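Local coordinates for protein polysaccharide deacetylase (Bacillus anthracis, PDB 2J13) that probably removes acetyl groups from amino sugars of bacterial cell-wall peptidoglycan, as a zinc-binding carbohydrate esterase of family 4, at residues 112-118 / 131-136; 62-66 / 90-94; 47-52 / 204-208; 147-151 / 238-242. All coordinates share one frame; numbering follows the deposited sequence. Where two conformers were deposited one is given.

Overall arrangement
The four contacts sample the distorted (beta/alpha) barrel of a family 4 carbohydrate esterase. Contact 1 holds the loop whose His113 and His117 bind a zinc ion, and contact 2, with its centre about 10 Å away, lies at the end of strand 56-63; Ser114 O and Gly90 N join the two at 3.3 Å, a probable hydrogen bond. Contact 4 lies about 16 Å from contact 1, centre to centre, and is linked to it through Asn112 N and Tyr150 O, 2.9 Å apart. On the opposite side of the chain's centre from contact 1, contact 3 touches contact 4, centres about 13 Å apart, where Leu241 CD1 lies 3.7 Å from Ile207 CD1.

Contact 1 (112-118 / 131-136); sequences NHSWSHP and ELTSVT. With ZN (zinc ion), chain B.
Leu132 O takes two donors at once: the amide of Thr136, one turn further along helix 125-143, and Asn112 ND2, which comes at 2.9 Å from the end of strand 109-112, where the zinc-binding loop begins. Leu132 O lies in the amide plane of Asn112. With CG anti to the backbone N (chi1 -169°), Asn112 reaches along the helix flank, its amide carbon 3.6 Å from Val135 CG1. The same ND2 makes a weak bond to Thr136 OG1, whose hydroxyl also pairs with Tyr171. The amide's other end accepts from Ser114 N, 2.9 Å from Asn112 OD1, closing an Asx turn, so both ends of the amide are fixed. Further on, the bent chain of Glu131 brings its carboxylate up to Ser116. Ser116 N gives an almost straight bond (176°) to the syn lone pair of Glu131 OE1, at 2.8 Å, while Ser116 OG donates to Glu131 OE2 at 2.6 Å from 28° out of the carboxylate plane. Lys127 offers OE2 a salt bridge too. Between these polar anchors Val135 CG2 packs 3.3 Å from Trp115 N. The fastened loop carries the HSWSH sequence, the His-x-x-x-His motif of family 4 carbohydrate esterases: His113 NE2 and His117 NE2 bind zinc.

Contact 2 (62-66 / 90-94); sequences DNGYE and GHYIK. With ZN (zinc ion), chain E.
Tyr92 sets its CG anti to the backbone N (chi1 -163°), which sends the ring from the first turn of helix 90-95 across Asn63, while Glu66 bends at its second torsion (chi2 55°) so that its carboxylate comes round to the phenol. Asn63 CB sits squarely over one ring face of Tyr92, 3.7 Å from the centroid and 8° off the normal, a CH-pi contact. The backbone adds to the packing, for Asn63 O lies 3.2 Å from Tyr92 CB. Asn63 and Gly64 belong to the TFDNG sequence ending strand 56-63, at the place of the first conserved motif of the NodB homology domain, which places the contact at the barrel rim, beside the loop with His113 and His117. At the ring's edge Tyr92 OH donates to Glu66 OE1 at 2.7 Å, arriving on the anti side and well out of the carboxylate plane. That oxygen also pairs with Thr70, and Glu66 OE2 accepts from Gly68 N, so both carboxylate oxygens have partners. His91, the residue before Tyr92, binds through ND1 a zinc ion distinct from that of His113 and His117, at 1.9 Å; a water also binds this zinc, at 2.3 Å.

Contact 3 (47-52 / 204-208); sequences FYLGDT and PGSIL
Phe47 presents the edge of its ring to Ile207, with Phe47 CD1 3.7 Å from Ile207 CD1 and the methyl lying in the ring plane. This begins the join between the chain that leaves strand 46-47 for strand 56-63 and the turn that leads into strand 207-210, a neighbour of strand 56-63 in the parallel sheet of the barrel. Phe47 CG stands between its backbone N and carbonyl carbon (chi1 57°), which swings the phenyl toward the isoleucine; Leu241 of helix 238-243 touches both residues. At Tyr48 the main chain does the work: its carbonyl carbon is 3.5 Å from Ile207 CD1, while the ring turns the other way, with Leu49 CG over one face, and also meets Trp20. Leu49 then reaches Gly205, its CD2 3.5 Å from Gly205 O, and its CA makes a CH...O contact with the same oxygen. Gly50 N donates to a lone pair of Gly205 O, in the carbonyl plane, at 2.8 Å and nearly straight (177°). This carbonyl is thus approached by two neighbouring residues, and the bond fixes the closest point of the two backbones. Gly205 has a positive phi of 85°, a conformation that glycine adopts easily, and its CA packs 3.6 Å from Asp51 O. The carboxylate of Asp51 points off to a salt bridge with Lys53. Last comes Thr52, whose CG2 approaches Pro204 O and whose carbonyl oxygen, Thr52 O, rests 3.4 Å from Pro204 CB.

Contact 4 (147-151 / 238-242); sequences EVKYV and LDDLV
Helix 238-243, the final helix of the barrel chain, packs here against strand 150-151 of the small parallel sheet, and Tyr150 is the side chain that bridges them. Its ring is sandwiched. Lys149 CB, of the residue just before it in the chain, sits 3.7 Å above the centre of one face, and Leu238 CB approaches the opposite face toward the rim, a CH-pi contact at 3.9 Å from the centroid. The side chains of Tyr150 and Leu238 run antiparallel alongside one another; Phe87 and Val174 also touch both, drawing in strands 84-88 and 172-174. The phenol ends in a short bond: Tyr150 OH donates to the anti lone pair of Asp239 OD1, at 2.6 Å, with the ring and carboxylate planes 41° apart. Asp239 CG lies anti to its carbonyl carbon (chi1 -69°), which leans the acid toward the tyrosine although its first bond is not aimed there. Lys149 was modelled in two conformers; in one of them Lys149 NZ stands 3.8 Å from Asp239 OD1, a long and doubtful salt bridge. A water donates to Asp239 O, and its weak bond to Lys149 in that conformer is equally doubtful. At the ring's edge, near its plane, Val242 CG2 lies 4.0 Å from Tyr150 OH.

Contact 1 (112-118 / 131-136)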
loop_
_atom_site.group_PDB
_atom_site.type_symbol
_atom_site.label_atom_id
_atom_site.label_comp_id
_atom_site.label_asym_id
_atom_site.label_seq_id
_atom_site.Cartn_x
_atom_site.Cartn_y
_atom_site.Cartn_z
ATOM N N ASN A 112 6.500 -1.267 0.094
ATOM C CA ASN A 112 7.109 -2.434 0.672
ATOM C C ASN A 112 6.051 -3.338 1.321
ATOM O O ASN A 112 5.404 -2.911 2.294
ATOM C CB ASN A 112 8.118 -1.971 1.712
ATOM C CG ASN A 112 9.022 -3.071 2.220
ATOM O OD1 ASN A 112 8.630 -4.241 2.330
ATOM N ND2 ASN A 112 10.283 -2.692 2.536
ATOM N N HIS A 113 5.891 -4.563 0.816
ATOM C CA HIS A 113 4.929 -5.531 1.346
ATOM C C HIS A 113 5.654 -6.757 1.934
ATOM O O HIS A 113 5.040 -7.806 2.100
ATOM C CB HIS A 113 3.944 -5.959 0.265
ATOM C CG HIS A 113 2.649 -6.533 0.748
ATOM N ND1 HIS A 113 1.961 -6.051 1.837
ATOM C CD2 HIS A 113 1.882 -7.511 0.220
ATOM C CE1 HIS A 113 0.845 -6.756 1.992
ATOM N NE2 HIS A 113 0.773 -7.650 1.026
ATOM N N SER A 114 6.946 -6.599 2.219
ATOM C CA SER A 114 7.850 -7.631 2.804
ATOM C C SER A 114 8.382 -8.676 1.844
ATOM O O SER A 114 7.798 -8.947 0.804
ATOM C CB SER A 114 7.167 -8.362 3.975
ATOM O OG SER A 114 6.460 -9.479 3.510
ATOM N N TRP A 115 9.523 -9.270 2.189
ATOM C CA TRP A 115 10.159 -10.223 1.292
ATOM C C TRP A 115 9.336 -11.474 1.041
ATOM O O TRP A 115 9.076 -11.826 -0.104
ATOM C CB TRP A 115 11.560 -10.592 1.788
ATOM C CG TRP A 115 12.278 -11.348 0.718
ATOM C CD1 TRP A 115 12.333 -12.705 0.560
ATOM C CD2 TRP A 115 12.929 -10.782 -0.422
ATOM N NE1 TRP A 115 13.017 -13.015 -0.607
ATOM C CE2 TRP A 115 13.375 -11.850 -1.226
ATOM C CE3 TRP A 115 13.179 -9.464 -0.838
ATOM C CZ2 TRP A 115 14.072 -11.643 -2.426
ATOM C CZ3 TRP A 115 13.859 -9.261 -2.035
ATOM C CH2 TRP A 115 14.297 -10.346 -2.803
ATOM N N SER A 116 8.944 -12.156 2.110
ATOM C CA SER A 116 8.271 -13.452 2.014
ATOM C C SER A 116 6.810 -13.466 2.514
ATOM O O SER A 116 6.170 -14.548 2.580
ATOM C CB SER A 116 9.099 -14.521 2.732
ATOM O OG SER A 116 9.136 -14.255 4.099
ATOM N N HIS A 117 6.272 -12.286 2.838
ATOM C CA HIS A 117 4.870 -12.147 3.229
ATOM C C HIS A 117 4.474 -12.978 4.453
ATOM O O HIS A 117 3.379 -13.538 4.495
ATOM C CB HIS A 117 3.987 -12.522 2.017
ATOM C CG HIS A 117 2.598 -11.944 2.024
ATOM N ND1 HIS A 117 1.480 -12.701 2.313
ATOM C CD2 HIS A 117 2.138 -10.721 1.675
ATOM C CE1 HIS A 117 0.394 -11.947 2.191
ATOM N NE2 HIS A 117 0.766 -10.742 1.782
ATOM N N PRO A 118 5.303 -12.973 5.509
ATOM C CA PRO A 118 4.877 -13.559 6.785
ATOM C C PRO A 118 4.005 -12.608 7.544
ATOM O O PRO A 118 4.038 -11.394 7.327
ATOM C CB PRO A 118 6.189 -13.702 7.531
ATOM C CG PRO A 118 6.938 -12.463 7.120
ATOM C CD PRO A 118 6.646 -12.387 5.634
ATOM N N GLU A 131 13.137 -8.773 6.528
ATOM C CA GLU A 131 11.961 -8.822 5.650
ATOM C C GLU A 131 11.665 -7.465 5.016
ATOM O O GLU A 131 11.258 -7.435 3.835
ATOM C CB GLU A 131 10.728 -9.311 6.434
ATOM C CG GLU A 131 10.736 -10.823 6.713
ATOM C CD GLU A 131 10.337 -11.630 5.514
ATOM O OE1 GLU A 131 9.519 -11.134 4.706
ATOM O OE2 GLU A 131 10.823 -12.758 5.352
ATOM N N LEU A 132 11.855 -6.368 5.764
ATOM C CA LEU A 132 11.635 -5.002 5.232
ATOM C C LEU A 132 12.844 -4.508 4.441
ATOM O O LEU A 132 12.704 -4.030 3.324
ATOM C CB LEU A 132 11.325 -4.019 6.346
ATOM C CG LEU A 132 10.000 -4.309 7.059
ATOM C CD1 LEU A 132 9.892 -3.339 8.210
ATOM C CD2 LEU A 132 8.812 -4.223 6.112
ATOM N N THR A 133 14.035 -4.645 5.016
ATOM C CA THR A 133 15.236 -4.086 4.396
ATOM C C THR A 133 15.532 -4.742 3.063
ATOM O O THR A 133 15.947 -4.041 2.114
ATOM C CB THR A 133 16.454 -4.216 5.327
ATOM O OG1 THR A 133 16.169 -3.538 6.572
ATOM C CG2 THR A 133 17.684 -3.580 4.661
ATOM N N SER A 134 15.324 -6.040 2.946
ATOM C CA SER A 134 15.582 -6.738 1.690
ATOM C C SER A 134 14.736 -6.202 0.532
ATOM O O SER A 134 15.248 -6.006 -0.581
ATOM C CB SER A 134 15.433 -8.243 1.831
ATOM O OG SER A 134 14.159 -8.618 2.230
ATOM N N VAL A 135 13.456 -5.963 0.768
ATOM C CA VAL A 135 12.593 -5.371 -0.244
ATOM C C VAL A 135 12.993 -3.951 -0.572
ATOM O O VAL A 135 13.019 -3.570 -1.755
ATOM C CB VAL A 135 11.063 -5.425 0.163
ATOM C CG1 VAL A 135 10.166 -4.639 -0.803
ATOM C CG2 VAL A 135 10.585 -6.835 0.208
ATOM N N THR A 136 13.288 -3.142 0.431
ATOM C CA THR A 136 13.668 -1.748 0.203
ATOM C C THR A 136 14.901 -1.657 -0.683
ATOM O O THR A 136 14.913 -0.958 -1.688
ATOM C CB THR A 136 13.879 -0.989 1.506
ATOM O OG1 THR A 136 12.599 -0.851 2.159
ATOM C CG2 THR A 136 14.459 0.404 1.250
HETATM ZN ZN ZN B . -0.454 -9.261 1.006
#

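Contact 2 (62-66 / 90-94)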
loop_
_atom_site.group_PDB
_atom_site.type_symbol
_atom_site.label_atom_id
_atom_site.label_comp_id
_atom_site.label_asym_id
_atom_site.label_seq_id
_atom_site.Cartn_x
_atom_site.Cartn_y
_atom_site.Cartn_z
ATOM N N ASP A 62 -1.913 -4.246 -3.664
ATOM C CA ASP A 62 -0.899 -5.141 -3.097
ATOM C C ASP A 62 -0.527 -6.212 -4.127
ATOM O O ASP A 62 -1.397 -6.819 -4.773
ATOM C CB ASP A 62 -1.380 -5.804 -1.807
ATOM C CG ASP A 62 -1.601 -4.834 -0.694
ATOM O OD1 ASP A 62 -1.232 -3.652 -0.853
ATOM O OD2 ASP A 62 -2.240 -5.233 0.333
ATOM N N ASN A 63 0.774 -6.449 -4.262
ATOM C CA ASN A 63 1.328 -7.275 -5.292
ATOM C C ASN A 63 2.249 -8.316 -4.707
ATOM O O ASN A 63 3.454 -8.174 -4.699
ATOM C CB ASN A 63 2.070 -6.420 -6.295
ATOM C CG ASN A 63 1.182 -5.408 -6.933
ATOM O OD1 ASN A 63 0.802 -5.564 -8.079
ATOM N ND2 ASN A 63 0.829 -4.368 -6.196
ATOM N N GLY A 64 1.621 -9.341 -4.150
ATOM C CA GLY A 64 2.319 -10.543 -3.728
ATOM C C GLY A 64 2.130 -11.681 -4.708
ATOM O O GLY A 64 2.799 -12.701 -4.589
ATOM N N TYR A 65 1.168 -11.545 -5.618
ATOM C CA TYR A 65 0.922 -12.547 -6.642
ATOM C C TYR A 65 0.608 -11.836 -7.960
ATOM O O TYR A 65 0.031 -10.729 -7.955
ATOM C CB TYR A 65 -0.244 -13.425 -6.202
ATOM C CG TYR A 65 -0.528 -14.594 -7.098
ATOM C CD1 TYR A 65 0.200 -15.772 -6.986
ATOM C CD2 TYR A 65 -1.552 -14.537 -8.047
ATOM C CE1 TYR A 65 -0.074 -16.860 -7.800
ATOM C CE2 TYR A 65 -1.827 -15.616 -8.871
ATOM C CZ TYR A 65 -1.087 -16.772 -8.743
ATOM O OH TYR A 65 -1.360 -17.847 -9.554
ATOM N N GLU A 66 1.006 -12.429 -9.080
ATOM C CA GLU A 66 0.652 -11.876 -10.396
ATOM C C GLU A 66 -0.370 -12.772 -11.073
ATOM O O GLU A 66 -0.053 -13.889 -11.463
ATOM C CB GLU A 66 1.861 -11.711 -11.317
ATOM C CG GLU A 66 1.559 -11.132 -12.732
ATOM C CD GLU A 66 0.824 -9.804 -12.709
ATOM O OE1 GLU A 66 1.094 -8.974 -11.789
ATOM O OE2 GLU A 66 -0.021 -9.584 -13.628
ATOM N N GLY A 90 8.970 -9.634 -2.191
ATOM C CA GLY A 90 10.193 -10.141 -2.846
ATOM C C GLY A 90 9.937 -11.126 -3.973
ATOM O O GLY A 90 10.620 -11.071 -5.013
ATOM N N HIS A 91 8.951 -12.006 -3.811
ATOM C CA HIS A 91 8.570 -12.949 -4.854
ATOM C C HIS A 91 8.104 -12.205 -6.084
ATOM O O HIS A 91 8.467 -12.522 -7.206
ATOM C CB HIS A 91 7.448 -13.871 -4.366
ATOM C CG HIS A 91 6.905 -14.801 -5.417
ATOM N ND1 HIS A 91 7.552 -15.963 -5.796
ATOM C CD2 HIS A 91 5.765 -14.755 -6.145
ATOM C CE1 HIS A 91 6.842 -16.580 -6.721
ATOM N NE2 HIS A 91 5.752 -15.873 -6.950
ATOM N N TYR A 92 7.322 -11.160 -5.859
ATOM C CA TYR A 92 6.850 -10.355 -6.966
ATOM C C TYR A 92 8.026 -9.667 -7.674
ATOM O O TYR A 92 8.134 -9.729 -8.898
ATOM C CB TYR A 92 5.829 -9.330 -6.475
ATOM C CG TYR A 92 5.019 -8.760 -7.607
ATOM C CD1 TYR A 92 5.464 -7.656 -8.290
ATOM C CD2 TYR A 92 3.835 -9.338 -7.992
ATOM C CE1 TYR A 92 4.754 -7.145 -9.348
ATOM C CE2 TYR A 92 3.117 -8.845 -9.058
ATOM C CZ TYR A 92 3.580 -7.730 -9.717
ATOM O OH TYR A 92 2.908 -7.206 -10.792
ATOM N N ILE A 93 8.916 -9.010 -6.921
ATOM C CA ILE A 93 10.077 -8.328 -7.512
ATOM C C ILE A 93 10.929 -9.283 -8.358
ATOM O O ILE A 93 11.320 -8.941 -9.481
ATOM C CB ILE A 93 10.999 -7.680 -6.446
ATOM C CG1 ILE A 93 10.310 -6.512 -5.731
ATOM C CG2 ILE A 93 12.292 -7.144 -7.091
ATOM C CD1 ILE A 93 11.017 -6.089 -4.406
ATOM N N LYS A 94 11.204 -10.466 -7.828
ATOM C CA LYS A 94 12.095 -11.416 -8.519
ATOM C C LYS A 94 11.459 -11.972 -9.794
ATOM O O LYS A 94 12.176 -12.273 -10.777
ATOM C CB LYS A 94 12.462 -12.557 -7.579
ATOM C CG LYS A 94 13.308 -12.127 -6.378
ATOM C CD LYS A 94 14.789 -11.875 -6.690
ATOM C CE LYS A 94 15.527 -13.171 -6.937
ATOM N NZ LYS A 94 17.004 -12.992 -7.042
HETATM ZN ZN ZN E . 9.011 -16.778 -4.996
HETATM O O HOH W 1 11.009 -16.583 -6.131
#

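Contact 3 (47-52 / 204-208)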
loop_
_atom_site.group_PDB
_atom_site.type_symbol
_atom_site.label_atom_id
_atom_site.label_comp_id
_atom_site.label_asym_id
_atom_site.label_seq_id
_atom_site.Cartn_x
_atom_site.Cartn_y
_atom_site.Cartn_z
ATOM N N PHE A 47 -1.273 5.260 9.179
ATOM C CA PHE A 47 -2.492 5.940 8.727
ATOM C C PHE A 47 -3.316 5.014 7.873
ATOM O O PHE A 47 -2.806 4.028 7.336
ATOM C CB PHE A 47 -2.188 7.284 8.051
ATOM C CG PHE A 47 -1.270 7.218 6.874
ATOM C CD1 PHE A 47 -1.751 6.932 5.610
ATOM C CD2 PHE A 47 0.080 7.514 7.010
ATOM C CE1 PHE A 47 -0.893 6.902 4.524
ATOM C CE2 PHE A 47 0.932 7.473 5.916
ATOM C CZ PHE A 47 0.452 7.171 4.674
ATOM N N TYR A 48 -4.610 5.316 7.774
ATOM C CA TYR A 48 -5.528 4.557 6.944
ATOM C C TYR A 48 -6.450 5.458 6.125
ATOM O O TYR A 48 -7.170 4.947 5.271
ATOM C CB TYR A 48 -6.342 3.546 7.743
ATOM C CG TYR A 48 -7.484 4.149 8.543
ATOM C CD1 TYR A 48 -7.225 4.827 9.721
ATOM C CD2 TYR A 48 -8.787 4.039 8.117
ATOM C CE1 TYR A 48 -8.264 5.377 10.498
ATOM C CE2 TYR A 48 -9.838 4.595 8.878
ATOM C CZ TYR A 48 -9.560 5.252 10.041
ATOM O OH TYR A 48 -10.608 5.788 10.788
ATOM N N LEU A 49 -6.361 6.763 6.356
ATOM C CA LEU A 49 -7.169 7.784 5.684
ATOM C C LEU A 49 -6.319 9.017 5.487
ATOM O O LEU A 49 -5.357 9.264 6.258
ATOM C CB LEU A 49 -8.335 8.225 6.563
ATOM C CG LEU A 49 -9.637 7.488 6.674
ATOM C CD1 LEU A 49 -10.414 8.193 7.785
ATOM C CD2 LEU A 49 -10.387 7.487 5.355
ATOM N N GLY A 50 -6.662 9.805 4.478
ATOM C CA GLY A 50 -6.094 11.135 4.306
ATOM C C GLY A 50 -7.024 12.170 4.933
ATOM O O GLY A 50 -7.869 11.847 5.744
ATOM N N ASP A 51 -6.853 13.415 4.538
ATOM C CA ASP A 51 -7.660 14.522 5.058
ATOM C C ASP A 51 -9.123 14.365 4.658
ATOM O O ASP A 51 -9.429 14.298 3.468
ATOM C CB ASP A 51 -7.092 15.812 4.480
ATOM C CG ASP A 51 -7.749 17.046 5.044
ATOM O OD1 ASP A 51 -8.564 16.926 5.979
ATOM O OD2 ASP A 51 -7.422 18.134 4.530
ATOM N N THR A 52 -10.016 14.312 5.645
ATOM C CA THR A 52 -11.431 14.010 5.408
ATOM C C THR A 52 -12.272 15.245 5.064
ATOM O O THR A 52 -13.494 15.140 4.882
ATOM C CB THR A 52 -12.052 13.316 6.630
ATOM O OG1 THR A 52 -11.907 14.153 7.787
ATOM C CG2 THR A 52 -11.376 12.003 6.881
ATOM N N PRO A 204 -14.382 11.225 1.379
ATOM C CA PRO A 204 -13.199 12.070 1.372
ATOM C C PRO A 204 -12.073 11.474 2.225
ATOM O O PRO A 204 -12.331 11.019 3.349
ATOM C CB PRO A 204 -13.714 13.379 1.980
ATOM C CG PRO A 204 -15.112 13.405 1.616
ATOM C CD PRO A 204 -15.583 11.998 1.782
ATOM N N GLY A 205 -10.866 11.440 1.653
ATOM C CA GLY A 205 -9.699 10.863 2.317
ATOM C C GLY A 205 -9.528 9.362 2.172
ATOM O O GLY A 205 -8.550 8.815 2.696
ATOM N N SER A 206 -10.454 8.687 1.491
ATOM C CA SER A 206 -10.372 7.241 1.366
ATOM C C SER A 206 -9.018 6.782 0.775
ATOM O O SER A 206 -8.523 7.334 -0.211
ATOM C CB SER A 206 -11.523 6.668 0.523
ATOM O OG SER A 206 -12.812 6.798 1.144
ATOM N N ILE A 207 -8.466 5.738 1.391
ATOM C CA ILE A 207 -7.361 4.963 0.827
ATOM C C ILE A 207 -7.955 3.622 0.350
ATOM O O ILE A 207 -8.440 2.817 1.159
ATOM C CB ILE A 207 -6.181 4.722 1.820
ATOM C CG1 ILE A 207 -5.616 6.042 2.309
ATOM C CG2 ILE A 207 -5.121 3.784 1.116
ATOM C CD1 ILE A 207 -4.459 5.934 3.318
ATOM N N LEU A 208 -7.965 3.414 -0.965
ATOM C CA LEU A 208 -8.571 2.247 -1.568
ATOM C C LEU A 208 -7.536 1.178 -1.774
ATOM O O LEU A 208 -6.414 1.465 -2.210
ATOM C CB LEU A 208 -9.198 2.582 -2.927
ATOM C CG LEU A 208 -10.099 3.803 -2.948
ATOM C CD1 LEU A 208 -10.703 3.950 -4.338
ATOM C CD2 LEU A 208 -11.160 3.650 -1.869
#

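Contact 4 (147-151 / 238-242)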
loop_
_atom_site.group_PDB
_atom_site.type_symbol
_atom_site.label_atom_id
_atom_site.label_comp_id
_atom_site.label_asym_id
_atom_site.label_seq_id
_atom_site.Cartn_x
_atom_site.Cartn_y
_atom_site.Cartn_z
ATOM N N GLU A 147 13.527 6.570 -2.642
ATOM C CA GLU A 147 13.159 6.345 -1.265
ATOM C C GLU A 147 12.047 5.305 -1.271
ATOM O O GLU A 147 11.256 5.262 -2.211
ATOM C CB GLU A 147 12.642 7.635 -0.642
ATOM C CG GLU A 147 13.659 8.799 -0.508
ATOM C CD GLU A 147 14.869 8.429 0.347
ATOM O OE1 GLU A 147 14.737 7.559 1.239
ATOM O OE2 GLU A 147 15.971 9.007 0.141
ATOM N N VAL A 148 12.004 4.498 -0.219
ATOM C CA VAL A 148 10.894 3.573 0.020
ATOM C C VAL A 148 10.355 3.938 1.404
ATOM O O VAL A 148 10.927 3.546 2.427
ATOM C CB VAL A 148 11.332 2.110 -0.056
ATOM C CG1 VAL A 148 10.175 1.176 0.285
ATOM C CG2 VAL A 148 11.931 1.753 -1.464
ATOM N N LYS A 149 9.258 4.682 1.445
ATOM C CA LYS A 149 8.724 5.294 2.661
ATOM C C LYS A 149 7.552 4.521 3.266
ATOM O O LYS A 149 7.208 4.718 4.423
ATOM C CB LYS A 149 8.196 6.699 2.333
ATOM C CG LYS A 149 9.246 7.736 1.857
ATOM C CD LYS A 149 8.811 9.141 2.264
ATOM C CE LYS A 149 7.541 9.607 1.545
ATOM N NZ LYS A 149 6.825 10.852 2.100
ATOM N N TYR A 150 6.910 3.680 2.456
ATOM C CA TYR A 150 5.580 3.132 2.783
ATOM C C TYR A 150 5.633 1.613 2.915
ATOM O O TYR A 150 6.027 0.924 1.991
ATOM C CB TYR A 150 4.555 3.557 1.729
ATOM C CG TYR A 150 4.564 5.043 1.508
ATOM C CD1 TYR A 150 4.184 5.921 2.517
ATOM C CD2 TYR A 150 4.986 5.581 0.304
ATOM C CE1 TYR A 150 4.229 7.302 2.316
ATOM C CE2 TYR A 150 5.033 6.926 0.109
ATOM C CZ TYR A 150 4.665 7.787 1.115
ATOM O OH TYR A 150 4.722 9.160 0.897
ATOM N N VAL A 151 5.157 1.114 4.055
ATOM C CA VAL A 151 5.049 -0.311 4.310
ATOM C C VAL A 151 3.585 -0.649 4.539
ATOM O O VAL A 151 2.929 0.039 5.288
ATOM C CB VAL A 151 5.906 -0.720 5.534
ATOM C CG1 VAL A 151 5.515 -2.098 6.024
ATOM C CG2 VAL A 151 7.385 -0.636 5.144
ATOM N N LEU A 238 0.428 8.884 -2.236
ATOM C CA LEU A 238 0.697 8.821 -0.797
ATOM C C LEU A 238 1.663 9.934 -0.362
ATOM O O LEU A 238 1.575 10.396 0.751
ATOM C CB LEU A 238 1.215 7.457 -0.378
ATOM C CG LEU A 238 0.207 6.317 -0.523
ATOM C CD1 LEU A 238 0.821 5.030 0.005
ATOM C CD2 LEU A 238 -1.106 6.613 0.235
ATOM N N ASP A 239 2.554 10.352 -1.250
ATOM C CA ASP A 239 3.364 11.579 -1.016
ATOM C C ASP A 239 2.450 12.809 -0.806
ATOM O O ASP A 239 2.704 13.670 0.067
ATOM C CB ASP A 239 4.328 11.808 -2.187
ATOM C CG ASP A 239 5.469 10.764 -2.288
ATOM O OD1 ASP A 239 5.676 9.900 -1.407
ATOM O OD2 ASP A 239 6.197 10.823 -3.306
ATOM N N ASP A 240 1.399 12.928 -1.613
ATOM C CA ASP A 240 0.438 14.036 -1.481
ATOM C C ASP A 240 -0.283 13.960 -0.139
ATOM O O ASP A 240 -0.527 14.990 0.526
ATOM C CB ASP A 240 -0.615 13.994 -2.605
ATOM C CG ASP A 240 -0.033 14.202 -3.986
ATOM O OD1 ASP A 240 0.871 15.062 -4.119
ATOM O OD2 ASP A 240 -0.503 13.543 -4.969
ATOM N N LEU A 241 -0.607 12.739 0.286
ATOM C CA LEU A 241 -1.295 12.516 1.537
ATOM C C LEU A 241 -0.470 13.111 2.671
ATOM O O LEU A 241 -0.988 13.880 3.479
ATOM C CB LEU A 241 -1.518 11.018 1.803
ATOM C CG LEU A 241 -2.428 10.741 3.008
ATOM C CD1 LEU A 241 -3.236 9.443 2.862
ATOM C CD2 LEU A 241 -1.612 10.736 4.311
ATOM N N VAL A 242 0.795 12.721 2.726
ATOM C CA VAL A 242 1.678 13.204 3.782
ATOM C C VAL A 242 1.722 14.745 3.786
ATOM O O VAL A 242 1.614 15.373 4.853
ATOM C CB VAL A 242 3.086 12.581 3.645
ATOM C CG1 VAL A 242 4.070 13.242 4.617
ATOM C CG2 VAL A 242 3.011 11.092 3.930
HETATM O O HOH W 2 5.333 13.766 1.063
#